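Local structure of 4-aminobutyrate transaminase (6WOP) at residues Tyr87-Ala91 against Lys105-Phe109. The protein probably catalyses the pyridoxal phosphate-dependent transfer of the amino group of 4-aminobutyrate to 2-oxoglutarate. Residues are numbered along the deposited sequence; the frame is centred on the assembly and turned at random.
Sequences YVALA and KAAFF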
loop_
_atom_site.group_PDB
_atom_site.type_symbol
_atom_site.label_atom_id
_atom_site.label_comp_id
_atom_site.label_asym_id
_atom_site.label_seq_id
_atom_site.Cartn_x
_atom_site.Cartn_y
_atom_site.Cartn_z
ATOM N N TYR A 87 -23.825 6.329 28.434
ATOM C CA TYR A 87 -22.547 6.250 27.696
ATOM C C TYR A 87 -21.443 7.064 28.407
ATOM O O TYR A 87 -20.393 6.607 28.667
ATOM C CB TYR A 87 -22.762 6.819 26.302
ATOM C CG TYR A 87 -21.589 6.834 25.324
ATOM C CD1 TYR A 87 -20.435 7.532 25.607
ATOM C CD2 TYR A 87 -21.678 6.219 24.074
ATOM C CE1 TYR A 87 -19.377 7.585 24.727
ATOM C CE2 TYR A 87 -20.622 6.268 23.178
ATOM C CZ TYR A 87 -19.461 6.974 23.502
ATOM O OH TYR A 87 -18.421 7.039 22.649
ATOM N N VAL A 88 -21.792 8.276 28.758
ATOM C CA VAL A 88 -20.848 9.100 29.496
ATOM C C VAL A 88 -20.501 8.404 30.784
ATOM O O VAL A 88 -19.363 8.420 31.210
ATOM C CB VAL A 88 -21.469 10.494 29.751
ATOM C CG1 VAL A 88 -20.561 11.385 30.671
ATOM C CG2 VAL A 88 -21.794 11.204 28.378
ATOM N N ALA A 89 -21.533 7.901 31.494
ATOM C CA ALA A 89 -21.273 7.280 32.792
ATOM C C ALA A 89 -20.372 6.058 32.615
ATOM O O ALA A 89 -19.505 5.792 33.453
ATOM C CB ALA A 89 -22.609 6.895 33.487
ATOM N N LEU A 90 -20.609 5.257 31.548
ATOM C CA LEU A 90 -19.753 4.087 31.308
ATOM C C LEU A 90 -18.311 4.513 31.041
ATOM O O LEU A 90 -17.377 3.905 31.559
ATOM C CB LEU A 90 -20.263 3.242 30.136
ATOM C CG LEU A 90 -19.604 1.862 29.940
ATOM C CD1 LEU A 90 -19.878 0.910 31.191
ATOM C CD2 LEU A 90 -20.111 1.234 28.611
ATOM N N ALA A 91 -18.114 5.580 30.261
ATOM C CA ALA A 91 -16.750 6.088 30.059
ATOM C C ALA A 91 -16.112 6.460 31.397
ATOM O O ALA A 91 -14.969 6.072 31.676
ATOM C CB ALA A 91 -16.798 7.288 29.100
ATOM N N LYS A 105 -9.377 8.978 28.957
ATOM C CA LYS A 105 -10.669 9.175 28.310
ATOM C C LYS A 105 -11.058 7.879 27.608
ATOM O O LYS A 105 -10.196 7.058 27.317
ATOM C CB LYS A 105 -10.601 10.325 27.306
ATOM C CG LYS A 105 -10.538 11.685 28.007
ATOM C CD LYS A 105 -10.511 12.781 27.011
ATOM C CE LYS A 105 -10.763 14.126 27.684
ATOM N NZ LYS A 105 -11.264 15.131 26.717
ATOM N N ALA A 106 -12.348 7.703 27.312
ATOM C CA ALA A 106 -12.787 6.470 26.682
ATOM C C ALA A 106 -13.854 6.784 25.646
ATOM O O ALA A 106 -14.618 7.745 25.772
ATOM C CB ALA A 106 -13.391 5.452 27.701
ATOM N N ALA A 107 -13.957 5.924 24.651
ATOM C CA ALA A 107 -15.062 6.013 23.713
ATOM C C ALA A 107 -15.487 4.597 23.398
ATOM O O ALA A 107 -14.674 3.685 23.510
ATOM C CB ALA A 107 -14.616 6.654 22.385
ATOM N N PHE A 108 -16.728 4.425 22.952
ATOM C CA PHE A 108 -17.280 3.078 22.715
ATOM C C PHE A 108 -17.610 2.922 21.249
ATOM O O PHE A 108 -18.084 3.872 20.607
ATOM C CB PHE A 108 -18.552 2.852 23.598
ATOM C CG PHE A 108 -18.209 2.951 25.042
ATOM C CD1 PHE A 108 -17.407 1.988 25.598
ATOM C CD2 PHE A 108 -18.507 4.088 25.782
ATOM C CE1 PHE A 108 -16.947 2.100 26.892
ATOM C CE2 PHE A 108 -18.057 4.198 27.094
ATOM C CZ PHE A 108 -17.298 3.211 27.647
ATOM N N PHE A 109 -17.307 1.731 20.724
ATOM C CA PHE A 109 -17.689 1.374 19.361
ATOM C C PHE A 109 -18.543 0.123 19.447
ATOM O O PHE A 109 -19.240 -0.062 20.469
ATOM C CB PHE A 109 -16.404 1.199 18.539
ATOM C CG PHE A 109 -15.559 2.409 18.634
ATOM C CD1 PHE A 109 -15.906 3.554 17.899
ATOM C CD2 PHE A 109 -14.481 2.460 19.488
ATOM C CE1 PHE A 109 -15.152 4.720 17.997
ATOM C CE2 PHE A 109 -13.734 3.652 19.600
ATOM C CZ PHE A 109 -14.108 4.760 18.870
HETATM O O HOH W 1 -18.732 6.436 20.066
#
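In the large domain of this fold type I aminotransferase, Tyr87 and Phe108 join helix 85-97 to strand 104-109, the end strand, within its own chain, of the seven-stranded mixed sheet. The two short segments run at 128° to one another, with axes 8.3 Å apart at closest approach. The rings form a T-shaped pair: their planes stand at 79°, and CD2 of Phe108 stands 3.7 Å above the Tyr87 ring plane, over its centre. With its CG anti to the backbone N (chi1 -179°), Tyr87 extends from the helix past the Phe108 side chain, in the opposite direction, until its hydroxyl meets the strand backbone. There Phe108 N donates to Tyr87 OH over 3.1 Å in a nearly straight bond. A water lying in the plane of the tyrosine ring, 2.7 Å from Tyr87 OH, donates to Phe108 O, so the N-H directly and the C=O through the water are both linked to the Tyr87 hydroxyl. The Phe108 ring is itself wedged against the helix: Leu90 CD2 sits over one face, 3.8 Å from the ring centroid, a CH-pi contact. CE2 of Phe108 lies 3.5 Å from Ala91 N, which is at the ring edge, near its plane, while Ala91 CB packs on Ala106 CB at 4.1 Å. Beyond the pair, Tyr79 stacks on Tyr87, and Pro17 of the second subunit packs on Ala107. A buried apolar interface thus carries a polar link at one end, whereas Ala106 O, also buried here, has no hydrogen-bond partner in the model; the bond to Tyr87 and the ring contacts would limit rotation of both rings.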